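Local coordinates for protein Exo-alpha-sialidase (Clostridium perfringens, PDB 2V72) that binds galactose through the family 32 carbohydrate-binding module of a large sialidase toxin, and so probably helps the enzyme settle on galactose-bearing glycans, at residues A[25-30]-A[43-48]; A[38-43]-A[71-76]; A[83-88]-A[94-99]. All blocks are in the same frame, centred on the assembly; numbering follows the deposited sequence.

In the fold
Interactions 1 and 2 build one galactose site from neighbouring loops and the short strand 41-42 of an F5/8 type C beta-sandwich. Their centres lie about 11 Å apart, they share T43, and their segments alternate along the chain. Interaction 1 gives the sugar the ring of W45, while interaction 2 gives it H42 and R73; N78 and F133 complete the pocket. The two also touch, D27 OD2 coming 3.1 Å from H42 CB. Segment 38-43 carries T39, a calcium ligand. Interaction 3, a beta hairpin, stands apart: its centre is about 22 Å from that of interaction 1 and about 21 Å from that of interaction 2, across the chain's centre from the latter.

Interaction 1 (A[25-30]-A[43-48]); sequences GQDPAS and TKWNGS. With GAL (beta-D-galactopyranose), chain C.
Loops 25-30 and 43-48 come together at D27 and W45 without strand pairing, their backbones nearest at D27 and T43, whose CA atoms lie 7.6 Å apart. They form part of the galactose-binding face of this F5/8 type C beta-sandwich, where a type I turn from K44 to G47, closed by the bond from G47 N to K44 O, carries the indole. Tryptophan suits the place because it offers an apolar face to a sugar and a polar N-H at its rim. W45 NE1 gives D27 OD2 a hydrogen bond of 3.0 Å and 151°. The acceptor lies near the indole plane, yet the donor stands above the carboxylate plane, so the two groups are not coplanar, and the bond helps to hold the ring's rotation. Q26 reaches the six-membered end of the indole: with CG anti to the backbone N (chi1 170°) and an extended chain, it sets OE1 3.3 Å from W45 CH2, its amide steeply turned against the ring at 78°. Galactose lies over one indole face, C4 being 3.4 Å above the plane and displaced toward the rim, and GAL O6 hydrogen-bonds to W45 O at 3.2 Å.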
loop_
_atom_site.group_PDB
_atom_site.type_symbol
_atom_site.label_atom_id
_atom_site.label_comp_id
_atom_site.label_asym_id
_atom_site.label_seq_id
_atom_site.Cartn_x
_atom_site.Cartn_y
_atom_site.Cartn_z
ATOM N N GLY A 25 -8.477 3.866 -14.369
ATOM C CA GLY A 25 -9.699 3.071 -14.462
ATOM C C GLY A 25 -9.434 1.579 -14.485
ATOM O O GLY A 25 -10.124 0.803 -13.825
ATOM N N GLN A 26 -8.419 1.194 -15.246
ATOM C CA GLN A 26 -7.947 -0.189 -15.365
ATOM C C GLN A 26 -7.259 -0.701 -14.085
ATOM O O GLN A 26 -7.265 -1.902 -13.810
ATOM C CB GLN A 26 -6.969 -0.250 -16.544
ATOM C CG GLN A 26 -6.180 -1.522 -16.707
ATOM C CD GLN A 26 -5.233 -1.452 -17.884
ATOM O OE1 GLN A 26 -5.566 -0.895 -18.938
ATOM N NE2 GLN A 26 -4.051 -2.021 -17.719
ATOM N N ASP A 27 -6.670 0.220 -13.319
ATOM C CA ASP A 27 -5.902 -0.105 -12.118
ATOM C C ASP A 27 -6.499 0.513 -10.854
ATOM O O ASP A 27 -5.908 1.434 -10.283
ATOM C CB ASP A 27 -4.462 0.395 -12.280
ATOM C CG ASP A 27 -3.766 -0.196 -13.488
ATOM O OD1 ASP A 27 -4.170 -1.285 -13.936
ATOM O OD2 ASP A 27 -2.809 0.428 -13.984
ATOM N N PRO A 28 -7.673 0.021 -10.410
ATOM C CA PRO A 28 -8.300 0.610 -9.220
ATOM C C PRO A 28 -7.618 0.176 -7.917
ATOM O O PRO A 28 -6.889 -0.814 -7.900
ATOM C CB PRO A 28 -9.722 0.054 -9.268
ATOM C CG PRO A 28 -9.582 -1.263 -9.957
ATOM C CD PRO A 28 -8.467 -1.095 -10.955
ATOM N N ALA A 29 -7.870 0.916 -6.840
ATOM C CA ALA A 29 -7.366 0.573 -5.507
ATOM C C ALA A 29 -7.611 -0.886 -5.089
ATOM O O ALA A 29 -6.762 -1.493 -4.432
ATOM C CB ALA A 29 -7.954 1.506 -4.489
ATOM N N SER A 30 -8.766 -1.431 -5.478
ATOM C CA SER A 30 -9.195 -2.781 -5.124
ATOM C C SER A 30 -8.303 -3.871 -5.716
ATOM O O SER A 30 -8.243 -4.995 -5.205
ATOM C CB SER A 30 -10.637 -3.003 -5.580
ATOM O OG SER A 30 -10.754 -2.911 -6.994
ATOM N N THR A 43 -1.713 4.918 -10.164
ATOM C CA THR A 43 -2.251 6.261 -10.340
ATOM C C THR A 43 -2.546 6.474 -11.826
ATOM O O THR A 43 -2.142 5.655 -12.655
ATOM C CB THR A 43 -1.303 7.336 -9.778
ATOM O OG1 THR A 43 -0.031 7.255 -10.431
ATOM C CG2 THR A 43 -1.115 7.150 -8.253
ATOM N N LYS A 44 -3.262 7.542 -12.176
ATOM C CA LYS A 44 -3.703 7.672 -13.568
ATOM C C LYS A 44 -2.579 7.915 -14.556
ATOM O O LYS A 44 -1.733 8.793 -14.374
ATOM C CB LYS A 44 -4.886 8.638 -13.761
ATOM C CG LYS A 44 -4.741 10.021 -13.202
ATOM C CD LYS A 44 -6.053 10.822 -13.422
ATOM C CE LYS A 44 -7.275 10.112 -12.836
ATOM N NZ LYS A 44 -8.543 10.889 -13.030
ATOM N N TRP A 45 -2.585 7.088 -15.593
ATOM C CA TRP A 45 -1.501 6.993 -16.565
ATOM C C TRP A 45 -1.130 8.314 -17.237
ATOM O O TRP A 45 0.023 8.497 -17.626
ATOM C CB TRP A 45 -1.870 5.972 -17.630
ATOM C CG TRP A 45 -2.016 4.542 -17.149
ATOM C CD1 TRP A 45 -1.972 4.077 -15.851
ATOM C CD2 TRP A 45 -2.262 3.397 -17.973
ATOM N NE1 TRP A 45 -2.175 2.715 -15.831
ATOM C CE2 TRP A 45 -2.354 2.274 -17.117
ATOM C CE3 TRP A 45 -2.411 3.212 -19.351
ATOM C CZ2 TRP A 45 -2.581 0.976 -17.605
ATOM C CZ3 TRP A 45 -2.639 1.923 -19.832
ATOM C CH2 TRP A 45 -2.723 0.822 -18.962
ATOM N N ASN A 46 -2.100 9.231 -17.364
ATOM C CA ASN A 46 -1.850 10.519 -18.031
ATOM C C ASN A 46 -1.054 11.525 -17.195
ATOM O O ASN A 46 -0.810 12.650 -17.637
ATOM C CB ASN A 46 -3.139 11.146 -18.602
ATOM C CG ASN A 46 -4.150 11.568 -17.530
ATOM O OD1 ASN A 46 -5.318 11.806 -17.845
ATOM N ND2 ASN A 46 -3.715 11.672 -16.277
ATOM N N GLY A 47 -0.660 11.104 -15.993
ATOM C CA GLY A 47 0.219 11.879 -15.119
ATOM C C GLY A 47 -0.387 13.137 -14.524
ATOM O O GLY A 47 0.345 14.038 -14.103
ATOM N N SER A 48 -1.717 13.205 -14.477
ATOM C CA SER A 48 -2.406 14.437 -14.069
ATOM C C SER A 48 -2.412 14.595 -12.568
ATOM O O SER A 48 -2.489 15.707 -12.055
ATOM C CB SER A 48 -3.844 14.473 -14.599
ATOM O OG SER A 48 -4.561 13.315 -14.215
HETATM C C1 GAL C . 2.414 1.804 -19.418
HETATM C C2 GAL C . 2.315 0.806 -18.267
HETATM C C3 GAL C . 1.176 1.181 -17.312
HETATM C C4 GAL C . 1.201 2.663 -16.932
HETATM C C5 GAL C . 1.369 3.551 -18.157
HETATM C C6 GAL C . 1.534 5.010 -17.740
HETATM O O1 GAL C . 3.587 1.533 -20.141
HETATM O O2 GAL C . 2.147 -0.503 -18.771
HETATM O O3 GAL C . 1.289 0.416 -16.134
HETATM O O4 GAL C . 2.266 2.914 -16.041
HETATM O O5 GAL C . 2.493 3.130 -18.921
HETATM O O6 GAL C . 1.330 5.850 -18.856
#

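Interaction 2 (A[38-43]-A[71-76]); sequences NTMWHT and TPRTSG. With CA (calcium ion), chain B; GAL (beta-D-galactopyranose), chain C.
M40 and R73 meet where the short strand 41-42 and its preceding loop run beside loop 71-76, both part of the galactose site of this F5/8 type C beta-sandwich. The compact part is formed by M40, H42 and R73. The methyl CE of M40 lies over one face of the guanidinium, 3.6 Å above its plane, and also touches R73 CB at 3.7 Å. A flexible thioether is well suited to cover a flat cation without competing for its N-H groups, and the bend at chi3 (88°) turns the methyl onto it. H42 stands almost perpendicular to the guanidinium, and R73 NH1 comes to the edge of the imidazole, 3.4 Å from CD2. Both polar groups have further bonds within the protein: H42 ND1 donates to T43 O at 2.7 Å, R73 NE donates to S75 O at 2.6 Å, in the carbonyl plane, and NH1 is hydrogen-bonded to N78 O. Toward the outside the contact thins. N38 and T74, both exposed, meet merely where OD1 lies 3.8 Å from T74 CG2. T39 stays out of this packing; its O and OG1 bind calcium, with S31, D34, N36, A137 and E138 completing the site. Arginine's two terminal nitrogens both donate to GAL O3, NH1 at 2.8 Å, and NH2 adds a weak bond to GAL O2; H42 NE2 lies 2.7 Å from GAL O4. The chemistry implies recognition of neighbouring hydroxyls by two side chains already hydrogen-bonded within the protein, consistent with selection for galactose, whose axial O4 lies close to H42 NE2.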
loop_
_atom_site.group_PDB
_atom_site.type_symbol
_atom_site.label_atom_id
_atom_site.label_comp_id
_atom_site.label_asym_id
_atom_site.label_seq_id
_atom_site.Cartn_x
_atom_site.Cartn_y
_atom_site.Cartn_z
ATOM N N ASN A 38 -0.809 -10.087 -10.971
ATOM C CA ASN A 38 -0.948 -9.546 -12.328
ATOM C C ASN A 38 -1.823 -8.287 -12.413
ATOM O O ASN A 38 -1.798 -7.586 -13.421
ATOM C CB ASN A 38 -1.470 -10.619 -13.293
ATOM C CG ASN A 38 -0.504 -11.784 -13.454
ATOM O OD1 ASN A 38 0.718 -11.615 -13.428
ATOM N ND2 ASN A 38 -1.054 -12.979 -13.622
ATOM N N THR A 39 -2.592 -8.011 -11.360
ATOM C CA THR A 39 -3.408 -6.794 -11.283
ATOM C C THR A 39 -2.806 -5.848 -10.249
ATOM O O THR A 39 -2.420 -6.283 -9.154
ATOM C CB THR A 39 -4.844 -7.094 -10.835
ATOM O OG1 THR A 39 -4.804 -7.682 -9.531
ATOM C CG2 THR A 39 -5.547 -8.045 -11.800
ATOM N N MET A 40 -2.765 -4.557 -10.578
ATOM C CA MET A 40 -2.208 -3.546 -9.678
ATOM C C MET A 40 -3.118 -2.341 -9.453
ATOM O O MET A 40 -3.998 -2.056 -10.276
ATOM C CB MET A 40 -0.874 -3.049 -10.226
ATOM C CG MET A 40 -0.978 -2.270 -11.523
ATOM S SD MET A 40 0.649 -1.913 -12.186
ATOM C CE MET A 40 0.912 -3.395 -13.167
ATOM N N TRP A 41 -2.890 -1.644 -8.339
ATOM C CA TRP A 41 -3.327 -0.267 -8.191
ATOM C C TRP A 41 -2.258 0.598 -8.838
ATOM O O TRP A 41 -1.066 0.345 -8.680
ATOM C CB TRP A 41 -3.502 0.138 -6.713
ATOM C CG TRP A 41 -3.565 1.635 -6.539
ATOM C CD1 TRP A 41 -4.554 2.469 -6.990
ATOM C CD2 TRP A 41 -2.586 2.484 -5.908
ATOM N NE1 TRP A 41 -4.256 3.774 -6.678
ATOM C CE2 TRP A 41 -3.060 3.815 -6.011
ATOM C CE3 TRP A 41 -1.366 2.248 -5.257
ATOM C CZ2 TRP A 41 -2.357 4.907 -5.489
ATOM C CZ3 TRP A 41 -0.669 3.328 -4.741
ATOM C CH2 TRP A 41 -1.168 4.649 -4.859
ATOM N N HIS A 42 -2.685 1.616 -9.575
ATOM C CA HIS A 42 -1.758 2.493 -10.264
ATOM C C HIS A 42 -2.460 3.838 -10.390
ATOM O O HIS A 42 -3.669 3.892 -10.665
ATOM C CB HIS A 42 -1.439 1.896 -11.639
ATOM C CG HIS A 42 -0.256 2.501 -12.335
ATOM N ND1 HIS A 42 -0.171 3.840 -12.642
ATOM C CD2 HIS A 42 0.861 1.929 -12.846
ATOM C CE1 HIS A 42 0.959 4.073 -13.286
ATOM N NE2 HIS A 42 1.604 2.929 -13.424
ATOM N N THR A 43 -1.713 4.918 -10.164
ATOM C CA THR A 43 -2.251 6.261 -10.340
ATOM C C THR A 43 -2.546 6.474 -11.826
ATOM O O THR A 43 -2.142 5.655 -12.655
ATOM C CB THR A 43 -1.303 7.336 -9.778
ATOM O OG1 THR A 43 -0.031 7.255 -10.431
ATOM C CG2 THR A 43 -1.115 7.150 -8.253
ATOM N N THR A 71 3.961 -5.529 -2.490
ATOM C CA THR A 71 4.386 -6.187 -3.726
ATOM C C THR A 71 4.293 -5.227 -4.921
ATOM O O THR A 71 3.198 -4.806 -5.301
ATOM C CB THR A 71 3.519 -7.426 -4.008
ATOM O OG1 THR A 71 3.465 -8.252 -2.836
ATOM C CG2 THR A 71 4.059 -8.231 -5.196
ATOM N N PRO A 72 5.449 -4.876 -5.515
ATOM C CA PRO A 72 5.457 -4.057 -6.718
ATOM C C PRO A 72 4.877 -4.788 -7.925
ATOM O O PRO A 72 4.612 -5.995 -7.865
ATOM C CB PRO A 72 6.953 -3.776 -6.943
ATOM C CG PRO A 72 7.613 -4.093 -5.660
ATOM C CD PRO A 72 6.819 -5.203 -5.080
ATOM N N ARG A 73 4.690 -4.054 -9.014
ATOM C CA ARG A 73 4.253 -4.632 -10.278
ATOM C C ARG A 73 5.196 -5.731 -10.767
ATOM O O ARG A 73 6.418 -5.589 -10.751
ATOM C CB ARG A 73 4.083 -3.548 -11.341
ATOM C CG ARG A 73 5.333 -2.747 -11.662
ATOM C CD ARG A 73 5.001 -1.559 -12.543
ATOM N NE ARG A 73 4.418 -1.969 -13.817
ATOM C CZ ARG A 73 3.647 -1.202 -14.583
ATOM N NH1 ARG A 73 3.335 0.039 -14.215
ATOM N NH2 ARG A 73 3.175 -1.686 -15.718
ATOM N N THR A 74 4.593 -6.831 -11.197
ATOM C CA THR A 74 5.293 -8.042 -11.603
ATOM C C THR A 74 6.101 -7.820 -12.902
ATOM O O THR A 74 7.021 -8.573 -13.214
ATOM C CB THR A 74 4.259 -9.204 -11.722
ATOM O OG1 THR A 74 4.823 -10.427 -11.236
ATOM C CG2 THR A 74 3.759 -9.377 -13.145
ATOM N N SER A 75 5.765 -6.752 -13.620
ATOM C CA SER A 75 6.375 -6.403 -14.898
ATOM C C SER A 75 6.287 -4.882 -15.086
ATOM O O SER A 75 5.356 -4.247 -14.585
ATOM C CB SER A 75 5.648 -7.134 -16.026
ATOM O OG SER A 75 6.004 -6.622 -17.290
ATOM N N GLY A 76 7.251 -4.304 -15.798
ATOM C CA GLY A 76 7.348 -2.850 -15.947
ATOM C C GLY A 76 7.936 -2.208 -14.704
ATOM O O GLY A 76 8.052 -2.858 -13.666
HETATM CA CA CA B . -3.425 -7.455 -7.378
HETATM C C1 GAL C . 2.414 1.804 -19.418
HETATM C C2 GAL C . 2.315 0.806 -18.267
HETATM C C3 GAL C . 1.176 1.181 -17.312
HETATM C C4 GAL C . 1.201 2.663 -16.932
HETATM C C5 GAL C . 1.369 3.551 -18.157
HETATM C C6 GAL C . 1.534 5.010 -17.740
HETATM O O1 GAL C . 3.587 1.533 -20.141
HETATM O O2 GAL C . 2.147 -0.503 -18.771
HETATM O O3 GAL C . 1.289 0.416 -16.134
HETATM O O4 GAL C . 2.266 2.914 -16.041
HETATM O O5 GAL C . 2.493 3.130 -18.921
HETATM O O6 GAL C . 1.330 5.850 -18.856
#

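Interaction 3 (A[83-88]-A[94-99]); sequences KYEIHA and ETLVAE
I86 is held by three backbone hydrogen bonds to segment 94-99. I86 N donates to A98 O at 2.7 Å, and its carbonyl receives the other two: V97 N donates to I86 O at 2.8 Å, and A98 N reaches the same oxygen at 3.2 Å. V97 and A98 thus both face I86 in a classic beta bulge, which shifts the register of this antiparallel hairpin by one residue. A88 and T95 form the next hydrogen-bonded pair through bonds in both directions. H87-L96, between the two hydrogen-bonded pairs, and E85-E99, beyond I86-A98, are non-hydrogen-bonded pairs; there CA-H groups come close to carbonyls, as H87 CA does to T95 O.

Farther out, L96 makes a CH-pi contact with H87: its CD1 lies over one face of the imidazole, 3.7 Å from the centroid and 26° off the normal. A chi1 of -175° swings L96 CG away from its own N, so that CD1 lands on the ring, and the same methyl touches E85 CG at 3.8 Å. The acidic ends of E85 and E99 stay apart, OE2 to OE2 being 6.6 Å, a separation that probably limits repulsion between the two carboxylates. The face of I86, A88 and A98 is largely apolar, with T95 at its exposed end; I86 CB packs on A98 CB at 3.7 Å. V97, at the bulge, brings CG1 against I86 CG2. Alanine suits position 98 because its single methyl sits directly against I86 CB.

Strand 93-101 is outermost within its five-stranded sheet, with 84-90 between it and 121-129; I86, A88, V97 and A98 pack against strands 109-113 and 116-119 of the other sheet.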
loop_
_atom_site.group_PDB
_atom_site.type_symbol
_atom_site.label_atom_id
_atom_site.label_comp_id
_atom_site.label_asym_id
_atom_site.label_seq_id
_atom_site.Cartn_x
_atom_site.Cartn_y
_atom_site.Cartn_z
ATOM N N LYS A 83 10.005 6.665 -2.292
ATOM C CA LYS A 83 9.927 7.372 -1.015
ATOM C C LYS A 83 8.480 7.317 -0.516
ATOM O O LYS A 83 7.538 7.626 -1.264
ATOM C CB LYS A 83 10.402 8.820 -1.172
ATOM C CG LYS A 83 10.911 9.464 0.112
ATOM C CD LYS A 83 11.213 10.947 -0.067
ATOM C CE LYS A 83 11.623 11.565 1.265
ATOM N NZ LYS A 83 11.168 12.986 1.443
ATOM N N TYR A 84 8.308 6.915 0.742
ATOM C CA TYR A 84 6.990 6.574 1.274
ATOM C C TYR A 84 6.760 7.050 2.716
ATOM O O TYR A 84 7.703 7.403 3.433
ATOM C CB TYR A 84 6.767 5.052 1.195
ATOM C CG TYR A 84 7.662 4.258 2.128
ATOM C CD1 TYR A 84 7.241 3.920 3.414
ATOM C CD2 TYR A 84 8.939 3.860 1.728
ATOM C CE1 TYR A 84 8.069 3.205 4.280
ATOM C CE2 TYR A 84 9.773 3.149 2.578
ATOM C CZ TYR A 84 9.333 2.821 3.849
ATOM O OH TYR A 84 10.164 2.118 4.682
ATOM N N GLU A 85 5.488 7.059 3.111
ATOM C CA GLU A 85 5.059 7.204 4.499
ATOM C C GLU A 85 3.962 6.187 4.730
ATOM O O GLU A 85 3.200 5.872 3.815
ATOM C CB GLU A 85 4.468 8.585 4.756
ATOM C CG GLU A 85 5.454 9.734 4.936
ATOM C CD GLU A 85 4.739 11.080 5.106
ATOM O OE1 GLU A 85 3.493 11.118 4.971
ATOM O OE2 GLU A 85 5.416 12.098 5.362
ATOM N N ILE A 86 3.882 5.668 5.949
ATOM C CA ILE A 86 2.790 4.791 6.344
ATOM C C ILE A 86 2.118 5.343 7.611
ATOM O O ILE A 86 2.782 5.596 8.615
ATOM C CB ILE A 86 3.271 3.323 6.555
ATOM C CG1 ILE A 86 3.970 2.782 5.292
ATOM C CG2 ILE A 86 2.107 2.420 6.988
ATOM C CD1 ILE A 86 4.288 1.285 5.321
ATOM N N HIS A 87 0.807 5.556 7.536
ATOM C CA HIS A 87 0.016 6.023 8.672
ATOM C C HIS A 87 -0.991 4.956 9.024
ATOM O O HIS A 87 -1.476 4.243 8.142
ATOM C CB HIS A 87 -0.763 7.297 8.339
ATOM C CG HIS A 87 0.091 8.489 8.050
ATOM N ND1 HIS A 87 0.763 8.650 6.857
ATOM C CD2 HIS A 87 0.352 9.598 8.783
ATOM C CE1 HIS A 87 1.408 9.804 6.871
ATOM N NE2 HIS A 87 1.180 10.396 8.030
ATOM N N ALA A 88 -1.301 4.849 10.313
ATOM C CA ALA A 88 -2.330 3.934 10.783
ATOM C C ALA A 88 -3.490 4.726 11.363
ATOM O O ALA A 88 -3.290 5.788 11.950
ATOM C CB ALA A 88 -1.762 2.975 11.823
ATOM N N GLU A 94 -5.359 9.047 13.549
ATOM C CA GLU A 94 -4.368 8.773 12.508
ATOM C C GLU A 94 -2.970 9.158 12.982
ATOM O O GLU A 94 -2.766 10.248 13.523
ATOM C CB GLU A 94 -4.710 9.505 11.210
ATOM C CG GLU A 94 -3.717 9.251 10.077
ATOM C CD GLU A 94 -4.233 9.712 8.729
ATOM O OE1 GLU A 94 -4.634 8.849 7.917
ATOM O OE2 GLU A 94 -4.248 10.936 8.484
ATOM N N THR A 95 -2.012 8.260 12.759
ATOM C CA THR A 95 -0.651 8.425 13.264
ATOM C C THR A 95 0.403 7.820 12.332
ATOM O O THR A 95 0.268 6.678 11.896
ATOM C CB THR A 95 -0.512 7.844 14.695
ATOM O OG1 THR A 95 0.870 7.624 15.006
ATOM C CG2 THR A 95 -1.274 6.525 14.836
ATOM N N LEU A 96 1.441 8.609 12.040
ATOM C CA LEU A 96 2.591 8.175 11.244
ATOM C C LEU A 96 3.371 7.074 11.964
ATOM O O LEU A 96 3.795 7.243 13.113
ATOM C CB LEU A 96 3.516 9.362 10.941
ATOM C CG LEU A 96 4.723 9.118 10.022
ATOM C CD1 LEU A 96 4.326 9.125 8.557
ATOM C CD2 LEU A 96 5.818 10.138 10.265
ATOM N N VAL A 97 3.572 5.960 11.268
ATOM C CA VAL A 97 4.116 4.752 11.883
ATOM C C VAL A 97 5.303 4.148 11.121
ATOM O O VAL A 97 6.018 3.298 11.651
ATOM C CB VAL A 97 2.997 3.703 12.103
ATOM C CG1 VAL A 97 2.634 2.977 10.802
ATOM C CG2 VAL A 97 3.374 2.735 13.218
ATOM N N ALA A 98 5.499 4.587 9.882
ATOM C CA ALA A 98 6.647 4.183 9.076
ATOM C C ALA A 98 6.922 5.225 8.006
ATOM O O ALA A 98 6.007 5.904 7.542
ATOM C CB ALA A 98 6.416 2.815 8.443
ATOM N N GLU A 99 8.192 5.361 7.639
ATOM C CA GLU A 99 8.604 6.224 6.533
ATOM C C GLU A 99 10.025 5.888 6.132
ATOM O O GLU A 99 10.812 5.437 6.961
ATOM C CB GLU A 99 8.483 7.713 6.893
ATOM C CG GLU A 99 9.056 8.100 8.260
ATOM C CD GLU A 99 10.386 8.830 8.178
ATOM O OE1 GLU A 99 11.286 8.379 7.429
ATOM O OE2 GLU A 99 10.525 9.862 8.879
#